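Local coordinates for protein oligogalacturonate lyase (Yersinia enterocolitica subsp. enterocolitica, PDB 3PE7) that catalyses the beta-elimination of cytoplasmic oligogalacturonates, and carries a manganese ion on a seven-bladed beta-propeller, at residues R25-D30 / L50-A55; T153-F158 / G347-T352; H333-H338 / K363-T368; K343-E346 / V351-P354; S369-H372 / L377-A380. All blocks are in the same frame, centred on the assembly; numbering follows the deposited sequence.

Interaction 1 (R25-D30 / L50-A55); sequences RLTPPD and LLFGGA
Leu26 and Leu50 meet methyl to methyl, CD1 of Leu26 lying 3.9 Å from CD2 of Leu50, with the two side chains crossing at about a right angle. One step along, Thr27 faces Phe52 from the opposite direction and sets its methyl CG2 4.0 Å from the ring carbon CE1. These two pairs make up the packed part of the contact, and all four residues are buried. The threonine shows how one beta-branched residue can serve two surroundings. With chi1 at 59°, its OG1 sits between the backbone N and the carbonyl carbon and bonds to the backbone N of Leu377, while the methyl is left to face the phenylalanine. Phe52 also receives Leu377 and Cys33, and Leu65 touches both Leu26 and Phe52, so the small apolar patch belongs to a larger core.

Beyond these pairs the loop parts from strand 49-54. From Pro28 onward the chain turns toward solvent, and Asp30 is exposed. Here the packing is internal to segment 25-30: CD of Pro29 rests 3.6 Å above the centre of the Arg25 guanidinium plane, and NH2 of that arginine forms a salt bridge with OD2 of Asp12.

Strand 22-25, which leads into this loop, is paired with strand 376-381 from the far end of the chain, whereas strand 49-54 belongs to the next sheet. Hydrophobic packing between adjacent blades, beside a blade built from both ends of the chain, is typical of a beta-propeller with a Velcro closure.

Interaction 2 (T153-F158 / G347-T352); sequences TDWKKF and GDRQVT. With MN (manganese (II) ion), chain B; ACT (acetate ion), chain E.
Arg349 and Asp154 meet without their charges touching: the guanidinium lies with one face over CA of the aspartate, and NH2 of Arg349 is 3.6 Å from CB of Asp154 but 5.5 Å from its OD2. The carboxylate is already committed to a helix N-cap. Asp154 stands just before helix 155-161, a rare helix in this beta-propeller, and takes the backbone N of Lys157 on OD1 at 2.9 Å, while the ammonium group of the same lysine forms a salt bridge to OD2. Any pull of the carboxylate on the arginine is therefore probably a longer-range effect.

The Arg349 side chain carries most of the direct contact, and two waters add bridges. One water donates both to O of Thr153 and to O of Gly347; another accepts from N of Trp155 and, weakly, from NH1 of Arg349. The arginine chain bends at chi2 (-57°) and slides past Trp155 in the opposite direction, the guanidinium and indole planes standing at 90° to each other, with NH1 of Arg349 4.1 Å from CD1 of Trp155. The indole in turn lays CZ3 over one face of Phe158, offset toward the rim.

Across the loop an Asx turn gives local order, OD1 of Asp348 accepting from N of Gln350 at 2.8 Å. Gln350 likewise bends at chi2 and directs its amide into the manganese site, which His287, His353 and His355 complete on the protein side. There OE1 of Gln350 binds manganese at 2.1 Å, while its NE2 donates to O of an acetate ion, probably from the crystallisation liquor, at 3.0 Å.

Interaction 3 (H333-H338 / K363-T368); sequences HRVARH and KQILFT
With chi1 at 49° Ile365 holds CG1 between its backbone N and carbonyl carbon, and an extended chi2 (169°) then carries CD1 straight out to Val335, whose CG2 it meets at 3.9 Å. Val335 and Ile365 do not interlock; they pass at an oblique angle and touch through a single pair of methyls. Phe367, two residues on and on the same side of the strand, has a similar first torsion of 63°, which swings its ring up to the point where the opposite chain leaves its own strand.

The aromatic half is broader. CE1 of Phe367 lies 3.7 Å from CA of His338 and 3.9 Å from its CB, so the ring packs on the root of the histidine, whose side-chain end leads away from the strand. CZ of Phe367 comes within 3.8 Å of O of Arg337.

In the seven-bladed propeller this is a junction between successive blades: strand 331-337 is one of the two edge strands of a four-stranded sheet, and strand 364-369 lies within the sheet that joins the two ends of the chain. No hydrogen bond links the two segments. Leu322 and Val298, from other strands of the first blade, enlarge the apolar layer by touching Phe367 and Ile365 respectively. Arg337 turns outward, where its NE forms a salt bridge with Asp339 and its NH1 bonds to OG of Ser18.

Interaction 4 (K343-E346 / V351-P354); sequences KVFE and VTHP. With MN (manganese (II) ion), chain B.
Thr352, Phe345 and Val351 bury most of the surface here, and the threonine works through both of its branches. OG1 of Thr352 donates to O of Lys343 at 2.7 Å, arriving at a C=O...donor angle of 136° and tilted 25° from the carbonyl plane. A water accepts from N of Thr352 at 3.2 Å and lies near the same carbonyl. Because OG1 sits between the backbone N and carbonyl carbon (chi1 49°), CG2 falls on another side of CB and meets the Phe345 ring, 3.6 Å from CE2. The two side chains cross at roughly a right angle.

Val351 packs lower on the phenylalanine: its CG1 is 3.7 Å from CB of Phe345. The same methyl lies against the phenylalanine backbone N, a buried polar atom with no partner in the model. Phe345 is thus held by a methyl near its root and another near its ring, an example of short-range packing within a loop that has no regular secondary structure.

Immediately after this pair the chain delivers His353 to manganese, ND1 binding the ion at 2.1 Å, with Trp342 meeting the imidazole edge-to-face. Both segments belong to the loop between strands 331-337 and 357-358. Trp60 of another loop touches Val351, Asp370 beyond strand 364-369 touches Phe345, and the backbone of Pro354 pairs with Thr368 on that strand.

Interaction 5 (S369-H372 / L377-A380); sequences SDVH and LYLA
His372 and Val371 converge on the hydroxyl of Tyr378. ND1 of His372 gives it a hydrogen bond of 2.8 Å, weak because the N-H...acceptor angle is 123°, and CG1 of Val371 lies 3.4 Å from OH. The imidazole and phenol rings meet rim to rim with planes at 54°, neither over the face of the other. At the edge of the phenol, in its plane, O of Ser369 approaches CE1 at 3.4 Å.

A second shell sets these groups in place. CG1 of Val371 sits 3.5 Å above the centre of the His372 ring, so one methyl packs on both aromatic partners. A water bonds to the tyrosine OH at 2.9 Å and accepts from N of His372 at the same distance. Within the same turn, OG of Ser369 accepts from N of Val371 at 3.1 Å, closing an ST turn, and also bonds to O of His338.

Further out, the Tyr378 ring meets that of Phe367 with planes about 15° apart, and Arg25 touches both Tyr378 and His372. The whole is a beta-hairpin connection between strands 364-369 and 376-381, two neighbouring antiparallel strands of a propeller blade.

Interactions 3 and 5 have centres 9 Å apart and share the sheet of strands 364-369 and 376-381, where N of Ile365 pairs with O of Ala380 at 2.9 Å. Interaction 1 continues the series: N of Leu26 lies 2.8 Å from O of Leu377, and CD1 of Leu50 packs on CD2 of Leu366. Interactions 2 and 4 share Val351 and Thr352, supply Gln350 and His353 to the same manganese, and also have centres 9 Å apart. A probable hydrogen bond of 3.0 Å from N of Thr368 to O of Pro354 joins the metal loop to the blade, whereas Asp370 OD1 merely packs against CE2 of Phe345. The side chain of Phe367 is about 11 Å from manganese and that of Ser369 about 13 Å, so neither is a ligand.

Interaction 1 (R25-D30 / L50-A55)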
# COMPACT_ATOMS: atom_id res chain seq x y z
N ARG A 25 12.99 8.78 -14.22
CA ARG A 25 13.53 8.28 -12.94
C ARG A 25 13.82 9.47 -12.04
O ARG A 25 14.50 10.43 -12.45
CB ARG A 25 14.83 7.53 -13.19
CG ARG A 25 15.37 6.83 -11.95
CD ARG A 25 16.59 6.03 -12.30
NE ARG A 25 17.71 6.91 -12.67
CZ ARG A 25 18.75 6.53 -13.39
NH1 ARG A 25 18.84 5.28 -13.84
NH2 ARG A 25 19.72 7.41 -13.67
N LEU A 26 13.32 9.39 -10.81
CA LEU A 26 13.35 10.55 -9.90
C LEU A 26 14.50 10.52 -8.90
O LEU A 26 14.86 11.55 -8.34
CB LEU A 26 12.03 10.63 -9.13
CG LEU A 26 10.72 10.70 -9.92
CD1 LEU A 26 9.55 10.69 -8.95
CD2 LEU A 26 10.67 11.95 -10.79
N THR A 27 15.06 9.33 -8.67
CA THR A 27 16.06 9.15 -7.61
C THR A 27 17.29 8.42 -8.18
O THR A 27 17.16 7.68 -9.18
CB THR A 27 15.48 8.34 -6.40
OG1 THR A 27 15.03 7.06 -6.86
CG2 THR A 27 14.30 9.09 -5.77
N PRO A 28 18.46 8.63 -7.56
CA PRO A 28 19.70 8.05 -8.09
C PRO A 28 19.87 6.58 -7.68
O PRO A 28 19.81 6.29 -6.48
CB PRO A 28 20.79 8.93 -7.47
CG PRO A 28 20.21 9.40 -6.16
CD PRO A 28 18.71 9.52 -6.40
N PRO A 29 20.11 5.68 -8.65
CA PRO A 29 20.09 4.25 -8.35
C PRO A 29 21.35 3.74 -7.65
O PRO A 29 21.53 2.52 -7.52
CB PRO A 29 19.90 3.60 -9.73
CG PRO A 29 20.48 4.59 -10.69
CD PRO A 29 20.12 5.93 -10.10
N ASP A 30 22.22 4.65 -7.20
CA ASP A 30 23.27 4.25 -6.27
C ASP A 30 22.84 4.46 -4.82
O ASP A 30 23.63 4.20 -3.90
CB ASP A 30 24.59 4.99 -6.56
CG ASP A 30 24.52 6.45 -6.20
OD1 ASP A 30 23.53 7.13 -6.56
OD2 ASP A 30 25.45 6.92 -5.52
N LEU A 50 6.01 14.90 -3.31
CA LEU A 50 5.91 13.44 -3.20
C LEU A 50 6.70 12.90 -2.01
O LEU A 50 7.90 13.14 -1.89
CB LEU A 50 6.40 12.78 -4.50
CG LEU A 50 6.55 11.25 -4.53
CD1 LEU A 50 5.19 10.57 -4.33
CD2 LEU A 50 7.20 10.80 -5.83
N LEU A 51 6.01 12.19 -1.13
CA LEU A 51 6.59 11.46 0.01
C LEU A 51 7.24 10.17 -0.49
O LEU A 51 6.62 9.42 -1.26
CB LEU A 51 5.46 11.07 0.96
CG LEU A 51 5.88 10.30 2.23
CD1 LEU A 51 6.66 11.22 3.18
CD2 LEU A 51 4.66 9.71 2.92
N PHE A 52 8.45 9.89 -0.02
CA PHE A 52 9.15 8.64 -0.36
C PHE A 52 10.17 8.25 0.72
O PHE A 52 10.45 9.01 1.65
CB PHE A 52 9.80 8.71 -1.75
CG PHE A 52 11.04 9.54 -1.83
CD1 PHE A 52 12.28 8.92 -1.84
CD2 PHE A 52 10.98 10.95 -1.90
CE1 PHE A 52 13.47 9.67 -1.92
CE2 PHE A 52 12.16 11.72 -1.98
CZ PHE A 52 13.41 11.08 -1.98
N GLY A 53 10.72 7.06 0.60
CA GLY A 53 11.74 6.58 1.54
C GLY A 53 13.07 6.53 0.81
O GLY A 53 13.13 6.14 -0.37
N GLY A 54 14.12 6.98 1.48
CA GLY A 54 15.46 7.05 0.88
C GLY A 54 16.54 6.75 1.89
O GLY A 54 16.34 6.89 3.09
N ALA A 55 17.70 6.31 1.39
CA ALA A 55 18.78 5.86 2.26
C ALA A 55 19.96 6.85 2.36
O ALA A 55 21.01 6.49 2.84
CB ALA A 55 19.28 4.48 1.81

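Interaction 2 (T153-F158 / G347-T352)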
# COMPACT_ATOMS: atom_id res chain seq x y z
N THR A 153 10.26 -12.95 9.18
CA THR A 153 11.37 -12.45 8.37
C THR A 153 11.58 -13.20 7.05
O THR A 153 12.41 -12.79 6.23
CB THR A 153 12.69 -12.44 9.16
OG1 THR A 153 12.99 -13.78 9.57
CG2 THR A 153 12.58 -11.51 10.39
N ASP A 154 10.86 -14.30 6.87
CA ASP A 154 10.86 -15.04 5.61
C ASP A 154 9.49 -15.69 5.39
O ASP A 154 8.65 -15.71 6.30
CB ASP A 154 11.99 -16.10 5.56
CG ASP A 154 11.85 -17.18 6.63
OD1 ASP A 154 10.85 -17.94 6.60
OD2 ASP A 154 12.76 -17.28 7.50
N TRP A 155 9.28 -16.25 4.20
CA TRP A 155 7.98 -16.79 3.82
C TRP A 155 7.57 -18.09 4.49
O TRP A 155 6.38 -18.36 4.64
CB TRP A 155 7.84 -16.85 2.29
CG TRP A 155 7.77 -15.46 1.73
CD1 TRP A 155 8.75 -14.79 1.06
CD2 TRP A 155 6.68 -14.53 1.87
NE1 TRP A 155 8.34 -13.52 0.73
CE2 TRP A 155 7.07 -13.33 1.22
CE3 TRP A 155 5.40 -14.60 2.45
CZ2 TRP A 155 6.23 -12.21 1.14
CZ3 TRP A 155 4.57 -13.49 2.38
CH2 TRP A 155 4.99 -12.31 1.73
N LYS A 156 8.55 -18.89 4.93
CA LYS A 156 8.26 -20.06 5.75
C LYS A 156 7.67 -19.68 7.12
O LYS A 156 6.70 -20.29 7.57
CB LYS A 156 9.51 -20.95 5.90
CG LYS A 156 9.33 -22.18 6.78
CD LYS A 156 8.37 -23.20 6.17
CE LYS A 156 8.25 -24.44 7.04
NZ LYS A 156 7.23 -25.42 6.53
N LYS A 157 8.26 -18.68 7.77
CA LYS A 157 7.74 -18.18 9.04
C LYS A 157 6.32 -17.65 8.82
O LYS A 157 5.43 -17.92 9.63
CB LYS A 157 8.63 -17.07 9.60
CG LYS A 157 9.98 -17.55 10.16
CD LYS A 157 10.93 -16.37 10.33
CE LYS A 157 12.24 -16.78 10.99
NZ LYS A 157 13.06 -17.71 10.15
N PHE A 158 6.13 -16.91 7.73
CA PHE A 158 4.83 -16.32 7.38
C PHE A 158 3.78 -17.41 7.18
O PHE A 158 2.65 -17.29 7.65
CB PHE A 158 4.97 -15.44 6.13
CG PHE A 158 3.82 -14.46 5.91
CD1 PHE A 158 3.89 -13.15 6.39
CD2 PHE A 158 2.70 -14.85 5.19
CE1 PHE A 158 2.84 -12.24 6.18
CE2 PHE A 158 1.64 -13.96 4.97
CZ PHE A 158 1.71 -12.66 5.46
N GLY A 347 17.16 -7.05 3.81
CA GLY A 347 16.18 -7.86 4.53
C GLY A 347 14.73 -7.54 4.21
O GLY A 347 13.83 -8.23 4.69
N ASP A 348 14.49 -6.51 3.40
CA ASP A 348 13.14 -6.06 3.14
C ASP A 348 12.53 -6.68 1.89
O ASP A 348 13.02 -6.50 0.76
CB ASP A 348 13.10 -4.53 3.06
CG ASP A 348 11.71 -4.01 3.20
OD1 ASP A 348 10.94 -4.20 2.23
OD2 ASP A 348 11.38 -3.43 4.26
N ARG A 349 11.43 -7.39 2.09
CA ARG A 349 10.79 -8.15 1.02
C ARG A 349 9.78 -7.33 0.23
O ARG A 349 9.14 -7.88 -0.67
CB ARG A 349 10.07 -9.39 1.59
CG ARG A 349 10.86 -10.21 2.62
CD ARG A 349 12.16 -10.67 2.08
NE ARG A 349 12.86 -11.61 2.95
CZ ARG A 349 13.04 -12.90 2.67
NH1 ARG A 349 12.58 -13.42 1.54
NH2 ARG A 349 13.71 -13.66 3.53
N GLN A 350 9.61 -6.05 0.56
CA GLN A 350 8.68 -5.19 -0.18
C GLN A 350 9.39 -4.14 -1.01
O GLN A 350 8.78 -3.53 -1.89
CB GLN A 350 7.70 -4.48 0.79
CG GLN A 350 6.66 -5.39 1.46
CD GLN A 350 5.65 -5.97 0.50
OE1 GLN A 350 5.09 -5.25 -0.36
NE2 GLN A 350 5.39 -7.28 0.62
N VAL A 351 10.67 -3.92 -0.72
CA VAL A 351 11.36 -2.75 -1.26
C VAL A 351 11.42 -2.71 -2.81
O VAL A 351 11.33 -1.63 -3.40
CB VAL A 351 12.74 -2.58 -0.61
CG1 VAL A 351 13.73 -3.66 -1.08
CG2 VAL A 351 13.30 -1.19 -0.85
N THR A 352 11.52 -3.88 -3.45
CA THR A 352 11.55 -3.91 -4.92
C THR A 352 10.17 -4.10 -5.54
O THR A 352 10.08 -4.20 -6.76
CB THR A 352 12.49 -5.02 -5.46
OG1 THR A 352 12.20 -6.25 -4.79
CG2 THR A 352 13.97 -4.64 -5.23
MN MN B . 3.93 -5.56 -2.12
C ACT E . 2.17 -6.72 -0.78
O ACT E . 3.07 -7.45 -1.33
OXT ACT E . 2.16 -5.45 -1.00
CH3 ACT E . 1.15 -7.33 0.12
O HOH W 1 12.33 -9.86 6.24
O HOH W 2 11.63 -15.96 1.96

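Interaction 3 (H333-H338 / K363-T368)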
# COMPACT_ATOMS: atom_id res chain seq x y z
N HIS A 333 -4.08 -2.24 -21.27
CA HIS A 333 -2.99 -1.49 -21.89
C HIS A 333 -1.66 -1.82 -21.24
O HIS A 333 -1.49 -1.64 -20.03
CB HIS A 333 -3.27 0.01 -21.80
CG HIS A 333 -4.59 0.38 -22.39
ND1 HIS A 333 -4.73 0.76 -23.71
CD2 HIS A 333 -5.84 0.36 -21.86
CE1 HIS A 333 -6.01 0.97 -23.96
NE2 HIS A 333 -6.70 0.73 -22.86
N ARG A 334 -0.73 -2.32 -22.04
CA ARG A 334 0.62 -2.57 -21.56
C ARG A 334 1.37 -1.25 -21.70
O ARG A 334 1.77 -0.87 -22.81
CB ARG A 334 1.24 -3.70 -22.39
CG ARG A 334 2.54 -4.21 -21.87
CD ARG A 334 2.87 -5.52 -22.54
NE ARG A 334 3.43 -5.33 -23.87
CZ ARG A 334 3.85 -6.33 -24.65
NH1 ARG A 334 3.78 -7.60 -24.23
NH2 ARG A 334 4.35 -6.06 -25.85
N VAL A 335 1.53 -0.52 -20.60
CA VAL A 335 1.92 0.88 -20.71
C VAL A 335 3.43 1.14 -20.63
O VAL A 335 3.96 2.07 -21.26
CB VAL A 335 1.12 1.78 -19.73
CG1 VAL A 335 -0.38 1.73 -20.07
CG2 VAL A 335 1.34 1.37 -18.30
N ALA A 336 4.12 0.30 -19.86
CA ALA A 336 5.56 0.43 -19.67
C ALA A 336 6.09 -0.78 -18.93
O ALA A 336 5.32 -1.59 -18.43
CB ALA A 336 5.89 1.70 -18.90
N ARG A 337 7.41 -0.90 -18.89
CA ARG A 337 8.07 -1.96 -18.14
C ARG A 337 8.38 -1.44 -16.75
O ARG A 337 8.90 -0.33 -16.60
CB ARG A 337 9.39 -2.34 -18.82
CG ARG A 337 9.24 -2.77 -20.29
CD ARG A 337 10.64 -2.93 -20.95
NE ARG A 337 11.36 -4.08 -20.39
CZ ARG A 337 11.25 -5.33 -20.83
NH1 ARG A 337 10.48 -5.62 -21.89
NH2 ARG A 337 11.91 -6.30 -20.22
N HIS A 338 8.10 -2.25 -15.72
CA HIS A 338 8.71 -1.97 -14.42
C HIS A 338 10.13 -2.58 -14.33
O HIS A 338 11.04 -1.98 -13.73
CB HIS A 338 7.80 -2.40 -13.25
CG HIS A 338 7.57 -3.88 -13.14
ND1 HIS A 338 6.35 -4.47 -13.36
CD2 HIS A 338 8.41 -4.88 -12.78
CE1 HIS A 338 6.45 -5.78 -13.18
NE2 HIS A 338 7.70 -6.05 -12.83
N LYS A 363 -2.41 11.05 -15.15
CA LYS A 363 -1.64 11.05 -16.39
C LYS A 363 -0.41 10.15 -16.33
O LYS A 363 0.16 9.79 -17.38
CB LYS A 363 -1.20 12.47 -16.76
CG LYS A 363 -2.37 13.47 -16.92
CD LYS A 363 -2.96 13.46 -18.31
CE LYS A 363 -4.19 14.41 -18.42
NZ LYS A 363 -3.88 15.71 -17.80
N GLN A 364 -0.01 9.79 -15.12
CA GLN A 364 1.22 9.03 -14.91
C GLN A 364 1.02 7.95 -13.87
O GLN A 364 0.11 8.03 -13.05
CB GLN A 364 2.34 9.94 -14.44
CG GLN A 364 2.78 10.95 -15.46
CD GLN A 364 3.68 11.96 -14.83
OE1 GLN A 364 3.28 12.71 -13.94
NE2 GLN A 364 4.92 11.99 -15.28
N ILE A 365 1.88 6.94 -13.89
CA ILE A 365 1.93 6.01 -12.78
C ILE A 365 3.28 6.08 -12.06
O ILE A 365 4.35 6.24 -12.70
CB ILE A 365 1.58 4.57 -13.21
CG1 ILE A 365 2.37 4.15 -14.44
CG2 ILE A 365 0.04 4.43 -13.48
CD1 ILE A 365 2.25 2.64 -14.74
N LEU A 366 3.24 5.98 -10.74
CA LEU A 366 4.44 5.99 -9.89
C LEU A 366 4.74 4.58 -9.44
O LEU A 366 3.84 3.86 -8.98
CB LEU A 366 4.22 6.86 -8.65
CG LEU A 366 5.36 6.85 -7.60
CD1 LEU A 366 6.55 7.64 -8.11
CD2 LEU A 366 4.88 7.40 -6.23
N PHE A 367 6.00 4.17 -9.55
CA PHE A 367 6.39 2.82 -9.11
C PHE A 367 7.84 2.76 -8.70
O PHE A 367 8.64 3.63 -9.08
CB PHE A 367 6.08 1.78 -10.21
CG PHE A 367 6.85 1.98 -11.49
CD1 PHE A 367 7.99 1.21 -11.73
CD2 PHE A 367 6.44 2.91 -12.45
CE1 PHE A 367 8.71 1.38 -12.93
CE2 PHE A 367 7.16 3.07 -13.65
CZ PHE A 367 8.29 2.30 -13.89
N THR A 368 8.19 1.73 -7.93
CA THR A 368 9.61 1.41 -7.63
C THR A 368 10.15 0.31 -8.58
O THR A 368 9.43 -0.62 -8.94
CB THR A 368 9.79 0.89 -6.18
OG1 THR A 368 9.19 1.78 -5.24
CG2 THR A 368 11.26 0.73 -5.81

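Interaction 4 (K343-E346 / V351-P354)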
# COMPACT_ATOMS: atom_id res chain seq x y z
N LYS A 343 14.11 -8.72 -5.96
CA LYS A 343 15.11 -9.17 -4.99
C LYS A 343 14.91 -8.46 -3.67
O LYS A 343 14.32 -7.37 -3.59
CB LYS A 343 16.54 -8.91 -5.50
CG LYS A 343 16.99 -9.91 -6.57
CD LYS A 343 18.30 -9.49 -7.23
CE LYS A 343 18.69 -10.50 -8.30
NZ LYS A 343 19.98 -10.14 -8.99
N VAL A 344 15.42 -9.09 -2.61
CA VAL A 344 15.42 -8.48 -1.29
C VAL A 344 16.60 -7.51 -1.16
O VAL A 344 17.73 -7.85 -1.55
CB VAL A 344 15.51 -9.59 -0.21
CG1 VAL A 344 15.69 -9.00 1.20
CG2 VAL A 344 14.27 -10.49 -0.29
N PHE A 345 16.35 -6.30 -0.67
CA PHE A 345 17.46 -5.44 -0.27
C PHE A 345 17.37 -5.20 1.23
O PHE A 345 16.30 -4.85 1.74
CB PHE A 345 17.43 -4.08 -1.00
CG PHE A 345 17.90 -4.12 -2.42
CD1 PHE A 345 19.15 -3.56 -2.78
CD2 PHE A 345 17.11 -4.68 -3.41
CE1 PHE A 345 19.58 -3.57 -4.10
CE2 PHE A 345 17.54 -4.69 -4.76
CZ PHE A 345 18.76 -4.15 -5.09
N GLU A 346 18.49 -5.37 1.92
CA GLU A 346 18.60 -5.15 3.38
C GLU A 346 17.46 -5.81 4.18
O GLU A 346 16.88 -5.22 5.11
CB GLU A 346 18.74 -3.65 3.70
CG GLU A 346 19.97 -2.97 3.06
CD GLU A 346 20.10 -1.52 3.43
OE1 GLU A 346 20.24 -1.23 4.64
OE2 GLU A 346 20.07 -0.67 2.52
N VAL A 351 10.67 -3.92 -0.72
CA VAL A 351 11.36 -2.75 -1.26
C VAL A 351 11.42 -2.71 -2.81
O VAL A 351 11.33 -1.63 -3.40
CB VAL A 351 12.74 -2.58 -0.61
CG1 VAL A 351 13.73 -3.66 -1.08
CG2 VAL A 351 13.30 -1.19 -0.85
N THR A 352 11.52 -3.88 -3.45
CA THR A 352 11.55 -3.91 -4.92
C THR A 352 10.17 -4.10 -5.54
O THR A 352 10.08 -4.20 -6.76
CB THR A 352 12.49 -5.02 -5.46
OG1 THR A 352 12.20 -6.25 -4.79
CG2 THR A 352 13.97 -4.64 -5.23
N HIS A 353 9.11 -4.13 -4.72
CA HIS A 353 7.74 -4.20 -5.27
C HIS A 353 7.40 -2.90 -6.01
O HIS A 353 7.55 -1.83 -5.45
CB HIS A 353 6.73 -4.46 -4.15
CG HIS A 353 6.75 -5.87 -3.65
ND1 HIS A 353 5.70 -6.43 -2.96
CD2 HIS A 353 7.70 -6.83 -3.74
CE1 HIS A 353 5.99 -7.68 -2.65
NE2 HIS A 353 7.20 -7.95 -3.12
N PRO A 354 6.95 -3.01 -7.27
CA PRO A 354 6.63 -1.75 -7.98
C PRO A 354 5.54 -0.93 -7.30
O PRO A 354 5.65 0.30 -7.24
CB PRO A 354 6.20 -2.23 -9.37
CG PRO A 354 6.99 -3.55 -9.56
CD PRO A 354 6.98 -4.17 -8.18
MN MN B . 3.93 -5.56 -2.12
O HOH W 3 12.03 -6.68 -1.99

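Interaction 5 (S369-H372 / L377-A380)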
# COMPACT_ATOMS: atom_id res chain seq x y z
N SER A 369 11.42 0.43 -8.93
CA SER A 369 12.14 -0.69 -9.55
C SER A 369 13.62 -0.56 -9.24
O SER A 369 14.12 0.54 -9.02
CB SER A 369 11.94 -0.67 -11.07
OG SER A 369 12.65 -1.75 -11.65
N ASP A 370 14.32 -1.71 -9.23
CA ASP A 370 15.77 -1.74 -9.14
C ASP A 370 16.45 -2.03 -10.47
O ASP A 370 17.61 -2.45 -10.49
CB ASP A 370 16.22 -2.78 -8.08
CG ASP A 370 15.95 -4.21 -8.51
OD1 ASP A 370 16.54 -5.11 -7.89
OD2 ASP A 370 15.14 -4.43 -9.43
N VAL A 371 15.73 -1.83 -11.58
CA VAL A 371 16.26 -2.07 -12.93
C VAL A 371 17.65 -1.45 -13.18
O VAL A 371 18.46 -2.04 -13.89
CB VAL A 371 15.24 -1.63 -14.03
CG1 VAL A 371 14.89 -0.15 -13.92
CG2 VAL A 371 15.75 -1.99 -15.44
N HIS A 372 17.91 -0.29 -12.59
CA HIS A 372 19.17 0.42 -12.85
C HIS A 372 20.21 0.32 -11.74
O HIS A 372 21.22 1.04 -11.76
CB HIS A 372 18.87 1.88 -13.21
CG HIS A 372 17.97 2.02 -14.39
ND1 HIS A 372 16.86 2.84 -14.39
CD2 HIS A 372 17.99 1.42 -15.60
CE1 HIS A 372 16.24 2.75 -15.55
NE2 HIS A 372 16.91 1.89 -16.31
N LEU A 377 12.69 5.41 -7.75
CA LEU A 377 11.33 5.83 -8.10
C LEU A 377 11.25 6.26 -9.56
O LEU A 377 12.14 6.94 -10.08
CB LEU A 377 10.85 6.97 -7.18
CG LEU A 377 10.35 6.51 -5.80
CD1 LEU A 377 11.52 6.27 -4.85
CD2 LEU A 377 9.38 7.52 -5.22
N TYR A 378 10.15 5.86 -10.20
CA TYR A 378 9.89 6.15 -11.62
C TYR A 378 8.47 6.64 -11.81
O TYR A 378 7.54 6.20 -11.12
CB TYR A 378 10.04 4.89 -12.48
CG TYR A 378 11.41 4.29 -12.40
CD1 TYR A 378 11.78 3.49 -11.31
CD2 TYR A 378 12.37 4.57 -13.39
CE1 TYR A 378 13.07 2.95 -11.21
CE2 TYR A 378 13.67 4.04 -13.30
CZ TYR A 378 13.99 3.23 -12.20
OH TYR A 378 15.24 2.70 -12.10
N LEU A 379 8.31 7.56 -12.76
CA LEU A 379 7.00 7.99 -13.26
C LEU A 379 6.89 7.63 -14.74
O LEU A 379 7.68 8.11 -15.56
CB LEU A 379 6.81 9.50 -13.06
CG LEU A 379 6.56 9.99 -11.63
CD1 LEU A 379 6.72 11.51 -11.52
CD2 LEU A 379 5.15 9.53 -11.18
N ALA A 380 5.90 6.80 -15.07
CA ALA A 380 5.62 6.47 -16.49
C ALA A 380 4.39 7.23 -16.98
O ALA A 380 3.36 7.24 -16.32
CB ALA A 380 5.43 4.97 -16.65
O HOH W 4 17.06 1.32 -10.38